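Local coordinates for poly-beta-1,6-N-acetyl-D-glucosamine N-deacetylase (Aggregatibacter actinomycetemcomitans, PDB 4U10), which probably hydrolyses N-acetyl groups of the exopolysaccharide poly-beta-1,6-N-acetyl-D-glucosamine, this chain being the zinc-binding polysaccharide deacetylase part of a longer protein, at residues S11-T16 and K22-Q27; T79-I84 and V130-Q135; M206-G211 and V216-A221. All blocks are in the same frame, centred on the assembly; numbering follows the deposited sequence.

Interaction 1. Residues S11-T16 and K22-Q27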
loop_
_atom_site.group_PDB
_atom_site.type_symbol
_atom_site.label_atom_id
_atom_site.label_comp_id
_atom_site.label_asym_id
_atom_site.label_seq_id
_atom_site.Cartn_x
_atom_site.Cartn_y
_atom_site.Cartn_z
ATOM N N SER A 11 7.831 -0.641 -5.955
ATOM C CA SER A 11 8.936 0.219 -6.330
ATOM C C SER A 11 8.934 0.488 -7.829
ATOM O O SER A 11 8.490 -0.364 -8.638
ATOM C CB SER A 11 10.260 -0.349 -5.891
ATOM O OG SER A 11 11.171 0.661 -5.856
ATOM N N VAL A 12 9.476 1.661 -8.164
ATOM C CA VAL A 12 9.628 2.197 -9.524
ATOM C C VAL A 12 11.040 2.818 -9.617
ATOM O O VAL A 12 11.427 3.641 -8.813
ATOM C CB VAL A 12 8.560 3.223 -9.934
ATOM C CG1 VAL A 12 8.757 3.654 -11.397
ATOM C CG2 VAL A 12 7.154 2.653 -9.815
ATOM N N VAL A 13 11.831 2.344 -10.575
ATOM C CA VAL A 13 13.215 2.725 -10.711
ATOM C C VAL A 13 13.417 3.275 -12.144
ATOM O O VAL A 13 12.674 2.902 -13.087
ATOM C CB VAL A 13 14.172 1.538 -10.426
ATOM C CG1 VAL A 13 14.081 1.134 -8.989
ATOM C CG2 VAL A 13 13.895 0.345 -11.307
ATOM N N ASP A 14 14.419 4.135 -12.327
ATOM C CA ASP A 14 14.747 4.637 -13.657
ATOM C C ASP A 14 15.280 3.522 -14.564
ATOM O O ASP A 14 14.969 3.472 -15.748
ATOM C CB ASP A 14 15.737 5.788 -13.578
ATOM C CG ASP A 14 15.054 7.094 -13.179
ATOM O OD1 ASP A 14 13.828 7.287 -13.458
ATOM O OD2 ASP A 14 15.736 7.917 -12.562
ATOM N N ASP A 15 16.060 2.629 -13.997
ATOM C CA ASP A 15 16.565 1.395 -14.707
ATOM C C ASP A 15 15.531 0.742 -15.652
ATOM O O ASP A 15 14.416 0.334 -15.225
ATOM C CB ASP A 15 17.015 0.437 -13.594
ATOM C CG ASP A 15 17.667 -0.825 -14.100
ATOM O OD1 ASP A 15 18.151 -0.849 -15.231
ATOM O OD2 ASP A 15 17.684 -1.837 -13.341
ATOM N N THR A 16 15.868 0.662 -16.933
ATOM C CA THR A 16 15.049 -0.053 -17.937
ATOM C C THR A 16 15.484 -1.512 -18.144
ATOM O O THR A 16 14.924 -2.257 -18.944
ATOM C CB THR A 16 15.099 0.732 -19.247
ATOM O OG1 THR A 16 16.474 1.029 -19.609
ATOM C CG2 THR A 16 14.267 2.091 -19.018
ATOM N N LYS A 22 17.810 -9.047 -11.254
ATOM C CA LYS A 22 18.476 -7.855 -10.685
ATOM C C LYS A 22 18.384 -7.649 -9.167
ATOM O O LYS A 22 18.909 -6.663 -8.645
ATOM C CB LYS A 22 17.937 -6.607 -11.347
ATOM C CG LYS A 22 18.157 -6.565 -12.851
ATOM C CD LYS A 22 19.270 -5.653 -13.344
ATOM C CE LYS A 22 19.545 -4.377 -12.567
ATOM N NZ LYS A 22 19.849 -3.172 -13.396
ATOM N N GLN A 23 17.744 -8.583 -8.487
ATOM C CA GLN A 23 17.537 -8.575 -7.031
ATOM C C GLN A 23 16.725 -7.398 -6.494
ATOM O O GLN A 23 16.811 -7.083 -5.331
ATOM C CB GLN A 23 18.858 -8.778 -6.256
ATOM C CG GLN A 23 19.448 -10.176 -6.484
ATOM C CD GLN A 23 20.817 -10.382 -5.815
ATOM O OE1 GLN A 23 21.827 -9.846 -6.267
ATOM N NE2 GLN A 23 20.849 -11.176 -4.748
ATOM N N TYR A 24 15.916 -6.755 -7.316
ATOM C CA TYR A 24 15.002 -5.808 -6.705
ATOM C C TYR A 24 13.959 -6.621 -5.883
ATOM O O TYR A 24 13.820 -7.815 -6.027
ATOM C CB TYR A 24 14.277 -4.955 -7.761
ATOM C CG TYR A 24 15.180 -4.029 -8.518
ATOM C CD1 TYR A 24 15.714 -2.880 -7.887
ATOM C CD2 TYR A 24 15.502 -4.267 -9.862
ATOM C CE1 TYR A 24 16.540 -2.008 -8.569
ATOM C CE2 TYR A 24 16.314 -3.373 -10.569
ATOM C CZ TYR A 24 16.828 -2.245 -9.902
ATOM O OH TYR A 24 17.617 -1.348 -10.559
ATOM N N PHE A 25 13.182 -5.909 -5.105
ATOM C CA PHE A 25 12.025 -6.459 -4.474
ATOM C C PHE A 25 10.949 -6.790 -5.490
ATOM O O PHE A 25 10.979 -6.295 -6.610
ATOM C CB PHE A 25 11.531 -5.461 -3.435
ATOM C CG PHE A 25 12.452 -5.330 -2.247
ATOM C CD1 PHE A 25 12.323 -6.175 -1.151
ATOM C CD2 PHE A 25 13.430 -4.324 -2.223
ATOM C CE1 PHE A 25 13.182 -6.052 -0.060
ATOM C CE2 PHE A 25 14.281 -4.169 -1.126
ATOM C CZ PHE A 25 14.156 -5.050 -0.054
ATOM N N PRO A 26 9.970 -7.627 -5.102
ATOM C CA PRO A 26 8.956 -8.014 -6.037
ATOM C C PRO A 26 8.154 -6.837 -6.667
ATOM O O PRO A 26 7.951 -5.813 -6.033
ATOM C CB PRO A 26 8.050 -8.950 -5.221
ATOM C CG PRO A 26 8.943 -9.446 -4.104
ATOM C CD PRO A 26 9.817 -8.288 -3.792
ATOM N N GLN A 27 7.706 -7.043 -7.906
ATOM C CA GLN A 27 6.890 -6.073 -8.666
ATOM C C GLN A 27 7.556 -4.731 -8.930
ATOM O O GLN A 27 6.865 -3.719 -9.169
ATOM C CB GLN A 27 5.536 -5.885 -7.968
ATOM C CG GLN A 27 4.571 -7.016 -8.323
ATOM C CD GLN A 27 4.929 -8.353 -7.687
ATOM O OE1 GLN A 27 4.914 -8.481 -6.465
ATOM N NE2 GLN A 27 5.202 -9.374 -8.532
HETATM O O HOH W 1 8.947 -3.294 -5.724
HETATM O O HOH W 2 5.738 -1.237 -8.916
#

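Interaction 2. Residues T79-I84 and V130-Q135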
loop_
_atom_site.group_PDB
_atom_site.type_symbol
_atom_site.label_atom_id
_atom_site.label_comp_id
_atom_site.label_asym_id
_atom_site.label_seq_id
_atom_site.Cartn_x
_atom_site.Cartn_y
_atom_site.Cartn_z
ATOM N N THR A 79 12.172 5.191 -3.480
ATOM C CA THR A 79 11.739 5.499 -4.847
ATOM C C THR A 79 10.442 6.265 -4.931
ATOM O O THR A 79 10.207 6.901 -5.933
ATOM C CB THR A 79 11.603 4.244 -5.733
ATOM O OG1 THR A 79 10.688 3.279 -5.155
ATOM C CG2 THR A 79 13.010 3.678 -5.978
HETATM N N MSE A 80 9.585 6.128 -3.927
HETATM C CA MSE A 80 8.369 6.948 -3.821
HETATM C C MSE A 80 8.712 8.398 -3.909
HETATM O O MSE A 80 8.102 9.187 -4.664
HETATM C CB MSE A 80 7.545 6.591 -2.584
HETATM C CG MSE A 80 6.284 7.452 -2.500
HETATM SE SE MSE A 80 4.973 6.831 -3.806
HETATM C CE MSE A 80 3.956 8.503 -3.917
ATOM N N TYR A 81 9.684 8.815 -3.125
ATOM C CA TYR A 81 10.057 10.213 -3.160
ATOM C C TYR A 81 10.942 10.585 -4.330
ATOM O O TYR A 81 10.785 11.689 -4.876
ATOM C CB TYR A 81 10.777 10.564 -1.876
ATOM C CG TYR A 81 11.148 12.031 -1.703
ATOM C CD1 TYR A 81 10.221 12.954 -1.227
ATOM C CD2 TYR A 81 12.446 12.466 -1.919
ATOM C CE1 TYR A 81 10.566 14.286 -1.045
ATOM C CE2 TYR A 81 12.797 13.801 -1.721
ATOM C CZ TYR A 81 11.858 14.700 -1.300
ATOM O OH TYR A 81 12.202 16.014 -1.069
ATOM N N ASN A 82 11.895 9.704 -4.676
ATOM C CA ASN A 82 12.943 9.993 -5.659
ATOM C C ASN A 82 12.575 9.816 -7.136
ATOM O O ASN A 82 13.223 10.407 -7.993
ATOM C CB ASN A 82 14.190 9.112 -5.445
ATOM C CG ASN A 82 14.864 9.383 -4.134
ATOM O OD1 ASN A 82 14.811 10.503 -3.620
ATOM N ND2 ASN A 82 15.444 8.336 -3.525
ATOM N N VAL A 83 11.609 8.957 -7.429
ATOM C CA VAL A 83 11.307 8.583 -8.776
ATOM C C VAL A 83 9.838 8.864 -9.011
ATOM O O VAL A 83 9.508 9.611 -9.909
ATOM C CB VAL A 83 11.614 7.101 -9.037
ATOM C CG1 VAL A 83 11.128 6.668 -10.431
ATOM C CG2 VAL A 83 13.106 6.814 -8.855
ATOM N N ILE A 84 8.967 8.377 -8.144
ATOM C CA ILE A 84 7.538 8.445 -8.409
ATOM C C ILE A 84 6.979 9.858 -8.245
ATOM O O ILE A 84 6.244 10.351 -9.095
ATOM C CB ILE A 84 6.802 7.443 -7.515
ATOM C CG1 ILE A 84 7.191 6.026 -7.928
ATOM C CG2 ILE A 84 5.297 7.599 -7.657
ATOM C CD1 ILE A 84 7.123 5.033 -6.810
ATOM N N VAL A 130 7.885 12.197 3.644
ATOM C CA VAL A 130 6.473 11.860 3.668
ATOM C C VAL A 130 5.628 13.098 3.923
ATOM O O VAL A 130 4.553 13.277 3.251
ATOM C CB VAL A 130 6.160 10.844 4.766
ATOM C CG1 VAL A 130 4.663 10.540 4.832
ATOM C CG2 VAL A 130 6.984 9.578 4.589
ATOM N N ARG A 131 6.062 13.919 4.908
ATOM C CA ARG A 131 5.400 15.234 5.148
ATOM C C ARG A 131 5.331 16.135 3.909
ATOM O O ARG A 131 4.283 16.678 3.620
ATOM C CB ARG A 131 6.056 16.000 6.323
ATOM C CG ARG A 131 5.500 15.626 7.699
ATOM C CD ARG A 131 6.093 16.561 8.766
ATOM N NE ARG A 131 7.537 16.353 8.884
ATOM C CZ ARG A 131 8.086 15.419 9.630
ATOM N NH1 ARG A 131 7.299 14.592 10.347
ATOM N NH2 ARG A 131 9.417 15.262 9.674
ATOM N N GLU A 132 6.428 16.275 3.184
ATOM C CA GLU A 132 6.438 17.068 1.949
ATOM C C GLU A 132 5.416 16.545 0.912
ATOM O O GLU A 132 4.661 17.320 0.291
ATOM C CB GLU A 132 7.852 17.097 1.352
ATOM C CG GLU A 132 7.991 18.010 0.160
ATOM C CD GLU A 132 9.331 17.888 -0.554
ATOM O OE1 GLU A 132 10.374 17.568 0.077
ATOM O OE2 GLU A 132 9.370 18.135 -1.789
HETATM N N MSE A 133 5.385 15.241 0.736
HETATM C CA MSE A 133 4.464 14.615 -0.221
HETATM C C MSE A 133 3.047 14.811 0.175
HETATM O O MSE A 133 2.219 15.064 -0.664
HETATM C CB MSE A 133 4.735 13.087 -0.376
HETATM C CG MSE A 133 5.973 12.936 -1.231
HETATM SE SE MSE A 133 6.513 11.126 -1.700
HETATM C CE MSE A 133 6.923 10.428 0.078
ATOM N N GLU A 134 2.733 14.655 1.449
ATOM C CA GLU A 134 1.342 14.830 1.950
ATOM C C GLU A 134 0.894 16.290 1.849
ATOM O O GLU A 134 -0.226 16.558 1.441
ATOM C CB GLU A 134 1.220 14.308 3.386
ATOM C CG GLU A 134 -0.218 14.217 3.888
ATOM C CD GLU A 134 -0.801 15.575 4.323
ATOM O OE1 GLU A 134 -0.030 16.488 4.757
ATOM O OE2 GLU A 134 -2.037 15.718 4.183
ATOM N N GLN A 135 1.811 17.220 2.139
ATOM C CA GLN A 135 1.532 18.644 2.108
ATOM C C GLN A 135 1.242 19.119 0.688
ATOM O O GLN A 135 0.462 20.052 0.515
ATOM C CB GLN A 135 2.742 19.432 2.665
ATOM C CG GLN A 135 2.893 19.260 4.184
ATOM C CD GLN A 135 4.287 19.619 4.712
ATOM O OE1 GLN A 135 5.042 20.259 4.053
ATOM N NE2 GLN A 135 4.593 19.212 5.928
#

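Interaction 3. Residues M206-G211 and V216-A221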
loop_
_atom_site.group_PDB
_atom_site.type_symbol
_atom_site.label_atom_id
_atom_site.label_comp_id
_atom_site.label_asym_id
_atom_site.label_seq_id
_atom_site.Cartn_x
_atom_site.Cartn_y
_atom_site.Cartn_z
HETATM N N MSE A 206 -6.192 0.899 5.590
HETATM C CA MSE A 206 -5.184 -0.179 5.787
HETATM C C MSE A 206 -4.920 -0.820 4.479
HETATM O O MSE A 206 -5.846 -1.335 3.802
HETATM C CB MSE A 206 -5.623 -1.112 6.895
HETATM C CG MSE A 206 -4.879 -2.468 6.913
HETATM SE SE MSE A 206 -3.009 -2.089 7.402
HETATM C CE MSE A 206 -3.248 -1.896 9.279
ATOM N N VAL A 207 -3.640 -0.879 4.093
ATOM C CA VAL A 207 -3.284 -1.668 2.948
ATOM C C VAL A 207 -2.617 -2.947 3.380
ATOM O O VAL A 207 -1.577 -2.923 4.057
ATOM C CB VAL A 207 -2.365 -0.877 1.980
ATOM C CG1 VAL A 207 -2.095 -1.709 0.734
ATOM C CG2 VAL A 207 -2.967 0.491 1.605
ATOM N N TRP A 208 -3.132 -4.088 2.915
ATOM C CA TRP A 208 -2.659 -5.383 3.465
ATOM C C TRP A 208 -1.363 -5.748 2.801
ATOM O O TRP A 208 -1.277 -5.691 1.545
ATOM C CB TRP A 208 -3.686 -6.476 3.166
ATOM C CG TRP A 208 -5.046 -6.182 3.723
ATOM C CD1 TRP A 208 -6.204 -6.077 3.020
ATOM C CD2 TRP A 208 -5.392 -6.001 5.107
ATOM N NE1 TRP A 208 -7.230 -5.807 3.879
ATOM C CE2 TRP A 208 -6.763 -5.745 5.158
ATOM C CE3 TRP A 208 -4.661 -5.981 6.310
ATOM C CZ2 TRP A 208 -7.418 -5.488 6.346
ATOM C CZ3 TRP A 208 -5.306 -5.738 7.449
ATOM C CH2 TRP A 208 -6.676 -5.497 7.478
ATOM N N PRO A 209 -0.330 -6.119 3.596
ATOM C CA PRO A 209 0.862 -6.733 2.998
ATOM C C PRO A 209 0.497 -7.924 2.137
ATOM O O PRO A 209 -0.266 -8.803 2.582
ATOM C CB PRO A 209 1.637 -7.223 4.263
ATOM C CG PRO A 209 1.369 -6.110 5.232
ATOM C CD PRO A 209 -0.143 -5.991 5.055
ATOM N N TYR A 210 1.048 -7.957 0.921
ATOM C CA TYR A 210 0.898 -9.069 -0.019
ATOM C C TYR A 210 -0.552 -9.266 -0.400
ATOM O O TYR A 210 -0.907 -10.303 -0.900
ATOM C CB TYR A 210 1.443 -10.366 0.634
ATOM C CG TYR A 210 2.759 -10.222 1.469
ATOM C CD1 TYR A 210 3.941 -9.877 0.898
ATOM C CD2 TYR A 210 2.766 -10.464 2.840
ATOM C CE1 TYR A 210 5.100 -9.736 1.654
ATOM C CE2 TYR A 210 3.920 -10.366 3.606
ATOM C CZ TYR A 210 5.092 -10.004 2.999
ATOM O OH TYR A 210 6.249 -9.909 3.770
ATOM N N GLY A 211 -1.445 -8.316 -0.135
ATOM C CA GLY A 211 -2.841 -8.525 -0.541
ATOM C C GLY A 211 -3.643 -9.406 0.431
ATOM O O GLY A 211 -4.804 -9.647 0.193
ATOM N N VAL A 216 -10.279 -11.237 11.187
ATOM C CA VAL A 216 -9.700 -10.728 12.426
ATOM C C VAL A 216 -8.906 -9.432 12.135
ATOM O O VAL A 216 -8.979 -8.430 12.843
ATOM C CB VAL A 216 -8.840 -11.821 13.101
ATOM C CG1 VAL A 216 -8.037 -11.279 14.290
ATOM C CG2 VAL A 216 -9.741 -12.962 13.579
ATOM N N ALA A 217 -8.135 -9.468 11.068
ATOM C CA ALA A 217 -7.350 -8.321 10.654
ATOM C C ALA A 217 -8.289 -7.170 10.351
ATOM O O ALA A 217 -8.016 -6.038 10.704
ATOM C CB ALA A 217 -6.539 -8.679 9.432
ATOM N N ILE A 218 -9.417 -7.442 9.706
ATOM C CA ILE A 218 -10.334 -6.357 9.327
ATOM C C ILE A 218 -10.833 -5.664 10.564
ATOM O O ILE A 218 -10.888 -4.437 10.625
ATOM C CB ILE A 218 -11.574 -6.886 8.525
ATOM C CG1 ILE A 218 -11.212 -7.048 7.056
ATOM C CG2 ILE A 218 -12.693 -5.881 8.597
ATOM C CD1 ILE A 218 -12.224 -7.840 6.254
ATOM N N ASP A 219 -11.221 -6.436 11.557
ATOM C CA ASP A 219 -11.796 -5.860 12.761
ATOM C C ASP A 219 -10.713 -5.141 13.608
ATOM O O ASP A 219 -10.985 -4.129 14.235
ATOM C CB ASP A 219 -12.496 -6.907 13.597
ATOM C CG ASP A 219 -13.187 -6.292 14.851
ATOM O OD1 ASP A 219 -14.152 -5.531 14.654
ATOM O OD2 ASP A 219 -12.696 -6.517 15.997
ATOM N N ALA A 220 -9.498 -5.668 13.578
ATOM C CA ALA A 220 -8.339 -5.033 14.242
ATOM C C ALA A 220 -8.051 -3.672 13.646
ATOM O O ALA A 220 -7.788 -2.744 14.389
ATOM C CB ALA A 220 -7.063 -5.908 14.153
ATOM N N ALA A 221 -8.093 -3.565 12.308
ATOM C CA ALA A 221 -7.862 -2.330 11.596
ATOM C C ALA A 221 -8.989 -1.339 11.881
ATOM O O ALA A 221 -8.733 -0.138 12.138
ATOM C CB ALA A 221 -7.757 -2.573 10.105
#

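Interaction 1. Residues S11-T16 and K22-Q27
Asp15 and Lys22 reach toward each other from opposite directions, while the hydroxyl of Tyr24 meets the same carboxylate oxygen. OD2 of Asp15 accepts from Tyr24 OH at 2.8 Å, on the anti side of the carboxylate and 23° out of its plane. Lys22 NZ closes a salt bridge to Asp15 OD2 at 2.5 Å, short enough for the exact length to be doubtful, and comes in above the carboxylate plane from the same face as Tyr24 OH. The other oxygen, OD1, takes the backbone N-H of Ala17. With chi1 at -175°, CG of Asp15 lies opposite its own backbone N, which carries OD2 out to the edge of the Tyr24 ring; carboxylate and ring planes stand 49° apart. Further back along the ring, Val13 CG1 packs on Tyr24 CE1 at 4.0 Å. Nearer Gln27, water does the joining: one molecule accepts from Ser11 N and donates to Pro26 O, and a second donates to Ser11 O (2.9 Å) and Gln27 O (2.7 Å). The Gln27 side chain lies about 4 Å from that of the zinc ligand His10: the contact closes a surface loop between parallel strands 3-13 and 29-30, beside the zinc site of the polysaccharide deacetylase domain.

Interaction 2. Residues T79-I84 and V130-Q135
Met133 and Glu132 of helix 127-135 meet Met80 and Tyr81 of helix 79-91, two helices that each lead into a parallel strand, 95-99 and 139-141 respectively, in the beta/alpha fold of the polysaccharide deacetylase family. The segment axes approach to 10.8 Å at an angle of 57°, and the side chains bridge that distance. Apolar packing centres on Met133, a selenomethionine like Met80. Its SE lies 3.8 Å from Met80 CG, and its CE turns back toward the same carbon through the bend at chi3. The same SE makes a Met-aromatic contact with Tyr81: it sits at the ring edge, 5.5 Å from the centroid, its nearest side-chain approach being to CD1. The polar part is a single side-chain hydrogen bond. Tyr81 OH donates to Glu132 OE1 at 2.7 Å, on the syn side of the carboxylate and 32° out of its plane. The planes of ring and carboxylate are nearly perpendicular. CD and OE1 of Glu132 lie at the edge of the ring, near its plane. Glu132 gets there with a stretched chain, CG set opposite the backbone N (chi1 -174°), and it also touches Tyr85 one turn further along helix 79-91. Met80 in turn packs on Leu88. Within helix 79-91 the backbone widens into a pi-type turn at 80-84: Thr79 O accepts from both Val83 N and Ile84 N, each at 2.9 Å.

Interaction 3. Residues M206-G211 and V216-A221
Trp208 pushes the six-membered end of its indole against one side of helix 215-222, overlapping Ala217, Ile218 and Ala221. Strand 205-207, this helix and strand 228-230 form a beta-alpha-beta crossover, and the contact packs the end of the first strand and Trp208, the residue just after it, against the connecting helix. CH2 of Trp208 is the leading atom: it lies 3.7 Å from Ala217 CB and 4.1 Å from Ala221 CB, methyls one helical turn apart. Alongside, CZ2 of Trp208 touches Ile218 CG1 at 4.2 Å, where the two side chains run at about a right angle. A chi1 of -58°, with CG of Trp208 opposite its carbonyl carbon, brings the far end of the ring nearer the helix than the direction of CB would suggest. Met206, a selenomethionine, covers one face of the indole near its rim with CG. Its own CB lies 4.1 Å from Ala221 CB (Met206 CB to Ala221 CB). Phe213 stacks on the same indole, and His229 also meets it, so the tryptophan is wedged among several groups. Val207 O accepts from ND1 of the zinc ligand His144, a second-shell bond to the metal site. At the helix, the carbonyl oxygen of Ala217 lies near the indole plane, at the ring edge, 3.5 Å from Trp208 CH2.

Interactions 1 and 2 touch directly: Ser11 OG and Thr79 OG1, 2.8 Å apart, probably share a hydrogen bond, and Val12 CB packs on Ile84 CG1 at 3.7 Å, tying strand 3-13 to helix 79-91. Interaction 3 lies on the opposite side of the chain's centre, its centre about 25 Å from that of interaction 1 and 24 Å from that of interaction 2, with no touch to either. Each contact also has a bound zinc ion nearby, not necessarily the same one: about 7 Å from the Gln27 side chain in interaction 1, about 8 Å from that of Trp208 in interaction 3 and about 12 Å from that of Met80 in interaction 2.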